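Local coordinates for conserved hypothetical exported protein (Bacteroides fragilis, PDB 4JJA), which is of unconfirmed function but belongs to the NamZ (DUF1343) family, whose members are generally assigned exo-beta-N-acetylmuramidase activity on peptidoglycan, at residues V6-Y16 and I137-P145; K300-Y311 and I338-K348. One frame throughout, in Å; residues are numbered along the deposited sequence. Where two conformers were deposited one is given.

Interaction 1 of 2, residues V6-Y16 and I137-P145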
loop_
_atom_site.group_PDB
_atom_site.type_symbol
_atom_site.label_atom_id
_atom_site.label_comp_id
_atom_site.label_asym_id
_atom_site.label_seq_id
_atom_site.Cartn_x
_atom_site.Cartn_y
_atom_site.Cartn_z
ATOM N N VAL A 6 10.950 -16.646 4.049
ATOM C CA VAL A 6 11.475 -15.291 3.882
ATOM C C VAL A 6 12.138 -14.825 5.162
ATOM O O VAL A 6 11.586 -14.989 6.233
ATOM C CB VAL A 6 10.357 -14.298 3.476
ATOM C CG1 VAL A 6 10.899 -12.882 3.519
ATOM C CG2 VAL A 6 9.846 -14.622 2.095
ATOM N N ILE A 7 13.297 -14.200 5.027
ATOM C CA ILE A 7 13.950 -13.541 6.159
ATOM C C ILE A 7 13.905 -12.044 5.823
ATOM O O ILE A 7 14.564 -11.560 4.904
ATOM C CB ILE A 7 15.405 -14.018 6.360
ATOM C CG1 ILE A 7 15.483 -15.523 6.534
ATOM C CG2 ILE A 7 16.079 -13.284 7.512
ATOM C CD1 ILE A 7 16.922 -16.080 6.531
ATOM N N ILE A 8 13.111 -11.304 6.571
ATOM C CA ILE A 8 12.959 -9.881 6.299
ATOM C C ILE A 8 14.241 -9.130 6.684
ATOM O O ILE A 8 15.097 -9.637 7.426
ATOM C CB ILE A 8 11.745 -9.280 7.014
ATOM C CG1 ILE A 8 11.907 -9.338 8.533
ATOM C CG2 ILE A 8 10.419 -9.935 6.518
ATOM C CD1 ILE A 8 10.824 -8.565 9.299
ATOM N N GLY A 9 14.396 -7.917 6.167
ATOM C CA GLY A 9 15.563 -7.105 6.450
ATOM C C GLY A 9 15.791 -6.956 7.961
ATOM O O GLY A 9 16.919 -7.037 8.420
ATOM N N ALA A 10 14.725 -6.651 8.712
ATOM C CA ALA A 10 14.871 -6.327 10.140
ATOM C C ALA A 10 15.407 -7.497 10.955
ATOM O O ALA A 10 15.984 -7.277 12.022
ATOM C CB ALA A 10 13.576 -5.822 10.717
ATOM N N GLU A 11 15.249 -8.731 10.492
ATOM C CA GLU A 11 15.772 -9.910 11.186
ATOM C C GLU A 11 17.276 -10.039 11.065
ATOM O O GLU A 11 17.913 -10.748 11.851
ATOM C CB GLU A 11 15.159 -11.177 10.576
ATOM C CG GLU A 11 13.732 -11.396 10.908
ATOM C CD GLU A 11 13.186 -12.654 10.253
ATOM O OE1 GLU A 11 12.753 -12.581 9.091
ATOM O OE2 GLU A 11 13.228 -13.732 10.905
ATOM N N GLN A 12 17.852 -9.410 10.053
ATOM C CA GLN A 12 19.258 -9.576 9.694
ATOM C C GLN A 12 20.142 -8.563 10.459
ATOM O O GLN A 12 20.806 -7.714 9.877
ATOM C CB GLN A 12 19.440 -9.405 8.193
ATOM C CG GLN A 12 18.626 -10.439 7.427
ATOM C CD GLN A 12 18.642 -10.132 5.946
ATOM O OE1 GLN A 12 19.730 -10.070 5.321
ATOM N NE2 GLN A 12 17.460 -9.994 5.365
ATOM N N THR A 13 20.083 -8.667 11.788
ATOM C CA THR A 13 20.736 -7.673 12.623
ATOM C C THR A 13 22.231 -7.586 12.360
ATOM O O THR A 13 22.806 -6.511 12.450
ATOM C CB THR A 13 20.458 -7.883 14.082
ATOM O OG1 THR A 13 20.984 -9.145 14.470
ATOM C CG2 THR A 13 18.965 -7.827 14.374
ATOM N N LYS A 14 22.891 -8.676 12.002
ATOM C CA LYS A 14 24.330 -8.563 11.735
ATOM C C LYS A 14 24.623 -7.732 10.477
ATOM O O LYS A 14 25.715 -7.134 10.337
ATOM C CB LYS A 14 25.000 -9.957 11.750
ATOM C CG LYS A 14 24.981 -10.599 13.146
ATOM C CD LYS A 14 25.315 -12.094 13.144
ATOM C CE LYS A 14 26.531 -12.390 12.255
ATOM N NZ LYS A 14 26.678 -13.875 11.933
ATOM N N ALA A 15 23.647 -7.605 9.597
ATOM C CA ALA A 15 23.786 -6.770 8.421
ATOM C C ALA A 15 23.674 -5.278 8.668
ATOM O O ALA A 15 24.295 -4.508 7.971
ATOM C CB ALA A 15 22.786 -7.191 7.296
ATOM N N TYR A 16 22.908 -4.861 9.654
ATOM C CA TYR A 16 22.687 -3.433 9.844
ATOM C C TYR A 16 23.017 -2.878 11.208
ATOM O O TYR A 16 23.174 -1.675 11.309
ATOM C CB TYR A 16 21.280 -3.032 9.432
ATOM C CG TYR A 16 20.162 -3.550 10.274
ATOM C CD1 TYR A 16 19.726 -2.828 11.376
ATOM C CD2 TYR A 16 19.544 -4.785 10.025
ATOM C CE1 TYR A 16 18.733 -3.264 12.186
ATOM C CE2 TYR A 16 18.540 -5.244 10.863
ATOM C CZ TYR A 16 18.111 -4.487 11.935
ATOM O OH TYR A 16 17.095 -4.915 12.772
ATOM N N ILE A 137 18.977 7.273 4.721
ATOM C CA ILE A 137 17.862 6.354 4.967
ATOM C C ILE A 137 18.351 4.917 4.832
ATOM O O ILE A 137 19.069 4.543 3.903
ATOM C CB ILE A 137 16.679 6.662 4.030
ATOM C CG1 ILE A 137 16.016 7.978 4.449
ATOM C CG2 ILE A 137 15.682 5.484 4.013
ATOM C CD1 ILE A 137 14.846 8.442 3.559
ATOM N N LEU A 138 17.943 4.119 5.799
ATOM C CA LEU A 138 18.163 2.680 5.807
ATOM C C LEU A 138 16.781 2.020 5.712
ATOM O O LEU A 138 15.965 2.186 6.585
ATOM C CB LEU A 138 18.856 2.271 7.108
ATOM C CG LEU A 138 19.087 0.771 7.293
ATOM C CD1 LEU A 138 20.097 0.224 6.299
ATOM C CD2 LEU A 138 19.541 0.456 8.724
ATOM N N ILE A 139 16.545 1.245 4.652
ATOM C CA ILE A 139 15.280 0.538 4.488
ATOM C C ILE A 139 15.506 -0.937 4.825
ATOM O O ILE A 139 16.347 -1.621 4.217
ATOM C CB ILE A 139 14.724 0.670 3.059
ATOM C CG1 ILE A 139 14.550 2.173 2.713
ATOM C CG2 ILE A 139 13.409 -0.177 2.927
ATOM C CD1 ILE A 139 14.109 2.433 1.298
ATOM N N LEU A 140 14.779 -1.417 5.832
ATOM C CA LEU A 140 14.792 -2.840 6.223
ATOM C C LEU A 140 13.663 -3.460 5.429
ATOM O O LEU A 140 12.479 -3.260 5.768
ATOM C CB LEU A 140 14.636 -2.954 7.739
ATOM C CG LEU A 140 15.710 -2.243 8.546
ATOM C CD1 LEU A 140 15.378 -2.408 10.033
ATOM C CD2 LEU A 140 17.135 -2.699 8.188
ATOM N N ASP A 141 13.979 -4.101 4.314
ATOM C CA ASP A 141 12.910 -4.388 3.360
ATOM C C ASP A 141 11.984 -5.472 3.876
ATOM O O ASP A 141 12.409 -6.380 4.638
ATOM C CB ASP A 141 13.485 -4.764 1.995
ATOM C CG ASP A 141 12.727 -4.212 0.810
ATOM O OD1 ASP A 141 11.924 -3.275 0.952
ATOM O OD2 ASP A 141 13.056 -4.722 -0.314
ATOM N N ARG A 142 10.727 -5.395 3.470
ATOM C CA ARG A 142 9.730 -6.425 3.699
ATOM C C ARG A 142 9.107 -6.770 2.359
ATOM O O ARG A 142 9.087 -5.960 1.445
ATOM C CB ARG A 142 8.661 -6.000 4.695
ATOM C CG ARG A 142 9.207 -5.820 6.108
ATOM C CD ARG A 142 8.127 -5.458 7.114
ATOM N NE ARG A 142 8.767 -5.219 8.421
ATOM C CZ ARG A 142 8.673 -5.988 9.484
ATOM N NH1 ARG A 142 7.879 -7.056 9.491
ATOM N NH2 ARG A 142 9.356 -5.663 10.572
ATOM N N PRO A 143 8.576 -7.983 2.247
ATOM C CA PRO A 143 7.937 -8.368 0.999
ATOM C C PRO A 143 6.757 -7.517 0.597
ATOM O O PRO A 143 6.106 -6.934 1.454
ATOM C CB PRO A 143 7.467 -9.821 1.264
ATOM C CG PRO A 143 8.424 -10.323 2.259
ATOM C CD PRO A 143 8.650 -9.128 3.167
ATOM N N ASN A 144 6.510 -7.473 -0.709
ATOM C CA ASN A 144 5.260 -6.958 -1.234
ATOM C C ASN A 144 4.352 -8.162 -1.432
ATOM O O ASN A 144 4.674 -9.018 -2.255
ATOM C CB ASN A 144 5.534 -6.231 -2.553
ATOM C CG ASN A 144 4.290 -5.667 -3.196
ATOM O OD1 ASN A 144 3.163 -5.992 -2.792
ATOM N ND2 ASN A 144 4.499 -4.866 -4.255
ATOM N N PRO A 145 3.220 -8.265 -0.697
ATOM C CA PRO A 145 2.361 -9.434 -0.867
ATOM C C PRO A 145 1.700 -9.501 -2.237
ATOM O O PRO A 145 1.196 -10.534 -2.629
ATOM C CB PRO A 145 1.327 -9.261 0.244
ATOM C CG PRO A 145 1.251 -7.756 0.437
ATOM C CD PRO A 145 2.660 -7.284 0.263
HETATM O O HOH W 1 12.303 -5.724 7.689
#
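L140 lays its CD2 methyl over one face of the Y16 ring, a CH-pi contact with the carbon 3.8 Å from the ring centroid and 15° off the normal. The other methyl, CD1, is shared between A10 CB and the phenol end of the same ring. Y16 starts from chi1 68°, with CG between its backbone N and carbonyl carbon; this turns the ring back along its own chain, where Y16 OH donates to A10 O (2.7 Å) at the ring edge and anchors the phenol end of the ring beside A10 O. L138 CD2 adds a contact at Y16 CB.

Past the strand end, G9 N donates to D141 O (2.9 Å), nearly straight at 164° and in the carbonyl plane. Water 1 accepts a hydrogen bond from A10 N and can donate to D141 O, one of several acceptors near it. I8 then presses its CD1 methyl on one face of the R142 guanidinium, offset toward the rim and 3.3 Å from R142 NH1, while D108 pairs with R142 NE and M34 O accepts from R142 NH2. I8 CG2 meets P143 CD, and V6 CG1 rests on P143 CG.

So the N-terminal segment packs on the C-terminal end of strand 136-140, an interior strand of a six-stranded parallel sheet with order 3-2-1-4-5-6, as in Rossmann-like folds.

Interaction 2 of 2, residues K300-Y311 and I338-K348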
loop_
_atom_site.group_PDB
_atom_site.type_symbol
_atom_site.label_atom_id
_atom_site.label_comp_id
_atom_site.label_asym_id
_atom_site.label_seq_id
_atom_site.Cartn_x
_atom_site.Cartn_y
_atom_site.Cartn_z
ATOM N N LYS A 300 -6.345 -13.669 -12.298
ATOM C CA LYS A 300 -7.021 -12.575 -12.961
ATOM C C LYS A 300 -6.431 -11.206 -12.684
ATOM O O LYS A 300 -6.762 -10.279 -13.397
ATOM C CB LYS A 300 -8.511 -12.610 -12.535
ATOM C CG LYS A 300 -9.196 -13.872 -13.116
ATOM C CD LYS A 300 -10.690 -13.821 -13.024
ATOM C CE LYS A 300 -11.371 -15.061 -13.603
ATOM N NZ LYS A 300 -12.868 -15.032 -13.417
ATOM N N GLY A 301 -5.609 -11.045 -11.641
ATOM C CA GLY A 301 -5.048 -9.701 -11.390
ATOM C C GLY A 301 -6.152 -8.692 -11.214
ATOM O O GLY A 301 -7.184 -8.985 -10.624
ATOM N N ILE A 302 -5.948 -7.463 -11.679
ATOM C CA ILE A 302 -7.032 -6.475 -11.598
ATOM C C ILE A 302 -8.179 -6.971 -12.468
ATOM O O ILE A 302 -8.008 -7.194 -13.656
ATOM C CB ILE A 302 -6.574 -5.101 -12.025
ATOM C CG1 ILE A 302 -5.501 -4.558 -11.073
ATOM C CG2 ILE A 302 -7.765 -4.112 -12.140
ATOM C CD1 ILE A 302 -4.835 -3.263 -11.549
ATOM N N ASN A 303 -9.319 -7.151 -11.855
ATOM C CA ASN A 303 -10.486 -7.741 -12.467
ATOM C C ASN A 303 -11.611 -6.717 -12.442
ATOM O O ASN A 303 -12.194 -6.482 -11.364
ATOM C CB ASN A 303 -10.872 -8.993 -11.710
ATOM C CG ASN A 303 -12.008 -9.723 -12.364
ATOM O OD1 ASN A 303 -12.582 -9.239 -13.337
ATOM N ND2 ASN A 303 -12.364 -10.905 -11.817
ATOM N N LEU A 304 -11.917 -6.129 -13.605
ATOM C CA LEU A 304 -12.985 -5.145 -13.744
ATOM C C LEU A 304 -14.373 -5.733 -13.793
ATOM O O LEU A 304 -15.342 -4.991 -13.862
ATOM C CB LEU A 304 -12.741 -4.235 -14.946
ATOM C CG LEU A 304 -11.477 -3.427 -14.970
ATOM C CD1 LEU A 304 -11.319 -2.714 -16.299
ATOM C CD2 LEU A 304 -11.422 -2.434 -13.772
ATOM N N ASP A 305 -14.494 -7.056 -13.736
ATOM C CA ASP A 305 -15.814 -7.681 -13.777
ATOM C C ASP A 305 -16.750 -7.116 -12.729
ATOM O O ASP A 305 -17.964 -6.988 -12.966
ATOM C CB ASP A 305 -15.737 -9.220 -13.581
ATOM C CG ASP A 305 -15.260 -10.008 -14.788
ATOM O OD1 ASP A 305 -15.181 -9.469 -15.881
ATOM O OD2 ASP A 305 -14.995 -11.230 -14.609
ATOM N N TYR A 306 -16.216 -6.891 -11.517
ATOM C CA TYR A 306 -17.066 -6.530 -10.420
ATOM C C TYR A 306 -17.619 -5.117 -10.613
ATOM O O TYR A 306 -18.823 -4.857 -10.437
ATOM C CB TYR A 306 -16.280 -6.639 -9.096
ATOM C CG TYR A 306 -15.507 -7.939 -8.964
ATOM C CD1 TYR A 306 -16.132 -9.153 -9.143
ATOM C CD2 TYR A 306 -14.167 -7.948 -8.633
ATOM C CE1 TYR A 306 -15.414 -10.366 -9.045
ATOM C CE2 TYR A 306 -13.448 -9.152 -8.519
ATOM C CZ TYR A 306 -14.085 -10.357 -8.741
ATOM O OH TYR A 306 -13.368 -11.531 -8.570
ATOM N N LEU A 307 -16.743 -4.186 -10.953
ATOM C CA LEU A 307 -17.126 -2.841 -11.205
ATOM C C LEU A 307 -18.184 -2.730 -12.341
ATOM O O LEU A 307 -19.171 -2.014 -12.234
ATOM C CB LEU A 307 -15.824 -2.101 -11.509
ATOM C CG LEU A 307 -15.926 -0.609 -11.684
ATOM C CD1 LEU A 307 -16.251 0.103 -10.382
ATOM C CD2 LEU A 307 -14.645 -0.064 -12.232
ATOM N N ILE A 308 -17.928 -3.482 -13.403
ATOM C CA ILE A 308 -18.817 -3.459 -14.559
ATOM C C ILE A 308 -20.170 -4.044 -14.200
ATOM O O ILE A 308 -21.231 -3.531 -14.593
ATOM C CB ILE A 308 -18.120 -4.154 -15.748
ATOM C CG1 ILE A 308 -16.934 -3.312 -16.219
ATOM C CG2 ILE A 308 -19.126 -4.512 -16.887
ATOM C CD1 ILE A 308 -16.051 -3.978 -17.269
ATOM N N ASP A 309 -20.158 -5.125 -13.428
ATOM C CA ASP A 309 -21.395 -5.718 -12.958
ATOM C C ASP A 309 -22.250 -4.728 -12.182
ATOM O O ASP A 309 -23.447 -4.578 -12.453
ATOM C CB ASP A 309 -21.046 -6.937 -12.091
ATOM C CG ASP A 309 -22.249 -7.642 -11.513
ATOM O OD1 ASP A 309 -23.114 -7.988 -12.318
ATOM O OD2 ASP A 309 -22.257 -7.924 -10.333
ATOM N N ALA A 310 -21.641 -4.094 -11.190
ATOM C CA ALA A 310 -22.381 -3.147 -10.400
ATOM C C ALA A 310 -22.884 -1.955 -11.198
ATOM O O ALA A 310 -24.005 -1.508 -11.019
ATOM C CB ALA A 310 -21.535 -2.674 -9.219
ATOM N N TYR A 311 -22.051 -1.445 -12.119
ATOM C CA TYR A 311 -22.432 -0.315 -12.944
ATOM C C TYR A 311 -23.689 -0.630 -13.733
ATOM O O TYR A 311 -24.659 0.150 -13.707
ATOM C CB TYR A 311 -21.293 0.045 -13.910
ATOM C CG TYR A 311 -21.730 1.058 -14.965
ATOM C CD1 TYR A 311 -21.834 2.372 -14.642
ATOM C CD2 TYR A 311 -22.111 0.674 -16.211
ATOM C CE1 TYR A 311 -22.293 3.316 -15.539
ATOM C CE2 TYR A 311 -22.544 1.595 -17.125
ATOM C CZ TYR A 311 -22.641 2.919 -16.795
ATOM O OH TYR A 311 -23.118 3.863 -17.692
ATOM N N ILE A 338 -16.353 1.730 -19.818
ATOM C CA ILE A 338 -17.435 1.035 -19.115
ATOM C C ILE A 338 -18.781 1.574 -19.594
ATOM O O ILE A 338 -19.706 0.823 -19.911
ATOM C CB ILE A 338 -17.315 1.123 -17.605
ATOM C CG1 ILE A 338 -16.058 0.354 -17.138
ATOM C CG2 ILE A 338 -18.586 0.582 -16.929
ATOM C CD1 ILE A 338 -15.716 0.432 -15.671
ATOM N N GLU A 339 -18.901 2.893 -19.620
ATOM C CA GLU A 339 -20.157 3.517 -20.001
ATOM C C GLU A 339 -20.488 3.239 -21.458
ATOM O O GLU A 339 -21.646 3.238 -21.841
ATOM C CB GLU A 339 -20.051 5.022 -19.765
ATOM C CG GLU A 339 -20.072 5.333 -18.284
ATOM C CD GLU A 339 -19.899 6.780 -17.913
ATOM O OE1 GLU A 339 -19.650 7.645 -18.782
ATOM O OE2 GLU A 339 -19.955 7.066 -16.684
ATOM N N GLY A 340 -19.463 3.033 -22.262
ATOM C CA GLY A 340 -19.616 2.684 -23.666
ATOM C C GLY A 340 -19.955 1.237 -23.928
ATOM O O GLY A 340 -20.085 0.848 -25.099
ATOM N N GLY A 341 -20.060 0.414 -22.881
ATOM C CA GLY A 341 -20.425 -0.977 -23.045
ATOM C C GLY A 341 -19.309 -1.919 -23.329
ATOM O O GLY A 341 -19.563 -3.058 -23.712
ATOM N N LYS A 342 -18.072 -1.475 -23.145
ATOM C CA LYS A 342 -16.922 -2.365 -23.386
ATOM C C LYS A 342 -16.750 -3.393 -22.279
ATOM O O LYS A 342 -17.257 -3.253 -21.181
ATOM C CB LYS A 342 -15.663 -1.543 -23.532
ATOM C CG LYS A 342 -15.712 -0.481 -24.654
ATOM C CD LYS A 342 -15.988 -1.027 -26.040
ATOM C CE LYS A 342 -16.102 0.124 -27.040
ATOM N NZ LYS A 342 -16.357 -0.337 -28.411
ATOM N N SER A 343 -16.078 -4.486 -22.624
ATOM C CA SER A 343 -15.849 -5.586 -21.716
ATOM C C SER A 343 -14.664 -5.367 -20.794
ATOM O O SER A 343 -13.745 -4.591 -21.113
ATOM C CB SER A 343 -15.632 -6.883 -22.501
ATOM O OG SER A 343 -14.367 -6.888 -23.113
ATOM N N ALA A 344 -14.660 -6.103 -19.688
ATOM C CA ALA A 344 -13.539 -6.079 -18.765
ATOM C C ALA A 344 -12.233 -6.379 -19.481
ATOM O O ALA A 344 -11.223 -5.729 -19.287
ATOM C CB ALA A 344 -13.781 -7.082 -17.597
ATOM N N ASP A 345 -12.252 -7.389 -20.333
ATOM C CA ASP A 345 -11.027 -7.819 -21.030
ATOM C C ASP A 345 -10.528 -6.742 -21.992
ATOM O O ASP A 345 -9.324 -6.512 -22.116
ATOM C CB ASP A 345 -11.256 -9.144 -21.779
ATOM C CG ASP A 345 -11.259 -10.355 -20.891
ATOM O OD1 ASP A 345 -10.978 -10.292 -19.688
ATOM O OD2 ASP A 345 -11.629 -11.442 -21.424
ATOM N N GLU A 346 -11.454 -6.088 -22.701
ATOM C CA GLU A 346 -11.108 -5.022 -23.639
ATOM C C GLU A 346 -10.420 -3.867 -22.920
ATOM O O GLU A 346 -9.443 -3.302 -23.380
ATOM C CB GLU A 346 -12.388 -4.447 -24.251
ATOM C CG GLU A 346 -12.959 -5.138 -25.432
ATOM C CD GLU A 346 -14.026 -4.271 -26.016
ATOM O OE1 GLU A 346 -15.183 -4.308 -25.521
ATOM O OE2 GLU A 346 -13.656 -3.499 -26.920
ATOM N N ILE A 347 -10.998 -3.464 -21.798
ATOM C CA ILE A 347 -10.471 -2.336 -21.048
ATOM C C ILE A 347 -9.092 -2.701 -20.481
ATOM O O ILE A 347 -8.130 -1.920 -20.621
ATOM C CB ILE A 347 -11.457 -1.897 -19.920
ATOM C CG1 ILE A 347 -12.779 -1.480 -20.550
ATOM C CG2 ILE A 347 -10.838 -0.751 -19.108
ATOM C CD1 ILE A 347 -13.893 -1.248 -19.527
ATOM N N LYS A 348 -8.988 -3.872 -19.866
ATOM C CA LYS A 348 -7.726 -4.296 -19.279
ATOM C C LYS A 348 -6.622 -4.398 -20.353
ATOM O O LYS A 348 -5.494 -4.005 -20.142
ATOM C CB LYS A 348 -7.916 -5.583 -18.511
ATOM C CG LYS A 348 -6.611 -6.178 -18.050
ATOM C CD LYS A 348 -6.837 -7.143 -16.918
ATOM C CE LYS A 348 -5.510 -7.662 -16.394
ATOM N NZ LYS A 348 -5.653 -8.324 -15.108
HETATM O O HOH W 2 -23.791 2.924 -20.040
#
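Y311 and I338 run alongside one another, pointing opposite ways, and I338 CG2 comes to lie over one face of the tyrosine ring. This is a CH-pi contact, 4.0 Å from methyl to centroid and 29° off the normal. With CG anti to the backbone N, a chi1 of 170° sends the Y311 ring along the C-terminal end of helix 333-339 and brings its phenol oxygen, OH, to E339 CG at 3.4 Å. Water 2, in the plane at the ring edge, lies 2.6 Å from Y311 OH and donates to E339 O. The F321 ring also meets the ring of Y311.

One turn back, I308 runs obliquely across I338, CG1 against CG1. Its CD1 goes further, to the start of helix 344-350, where it touches A344 N and CB and approaches I347 CD1. I338 CD1 meanwhile meets L307 CD2; L307 lies roughly perpendicular to I338, as L304 does to I347. L304 CD1 is only 3.5 Å from I347 CG2, a tight fit. A344 CB sits against both L304 CB and D305 OD1. S343 and E346 form a capping box at this helix start, and N303 OD1 caps the opposing helix by accepting from D305 N.

K348 stretches its extended chain to the 300-302 turn, where NZ donates to I302 O (3.0 Å), tilted 27° from the carbonyl plane, and lies 2.8 Å from K300 O. D151 forms a salt bridge with the same nitrogen and also accepts from I302 N. The apolar middle thus joins helices 305-314, 333-339 and 344-350, while K348 ties the 300-302 turn to helix 344-350; the carbonyl oxygens and the D151 carboxylate around NZ would probably favour its charged form.

How the interactions relate
Interaction 1 closes before interaction 2 opens along the chain, and the two lie on opposite sides of its centre. Their own centres are 38 Å apart and their nearest atoms about 11 Å, so they do not touch and share no helix or strand. Interaction 1 joins the start of the chain to strand 136-140 of the parallel sheet, with its 137-145 segment in the N-terminal part of the NamZ family sequence. Interaction 2 packs helices together wholly within the C-terminal part. Ties run between the two: the D141 carboxylate is hydrogen-bonded to Y368 OH, and D151 of the N-terminal part meets interaction 2. Each contact lies mainly in one part of the fold, and a few polar links join the two parts.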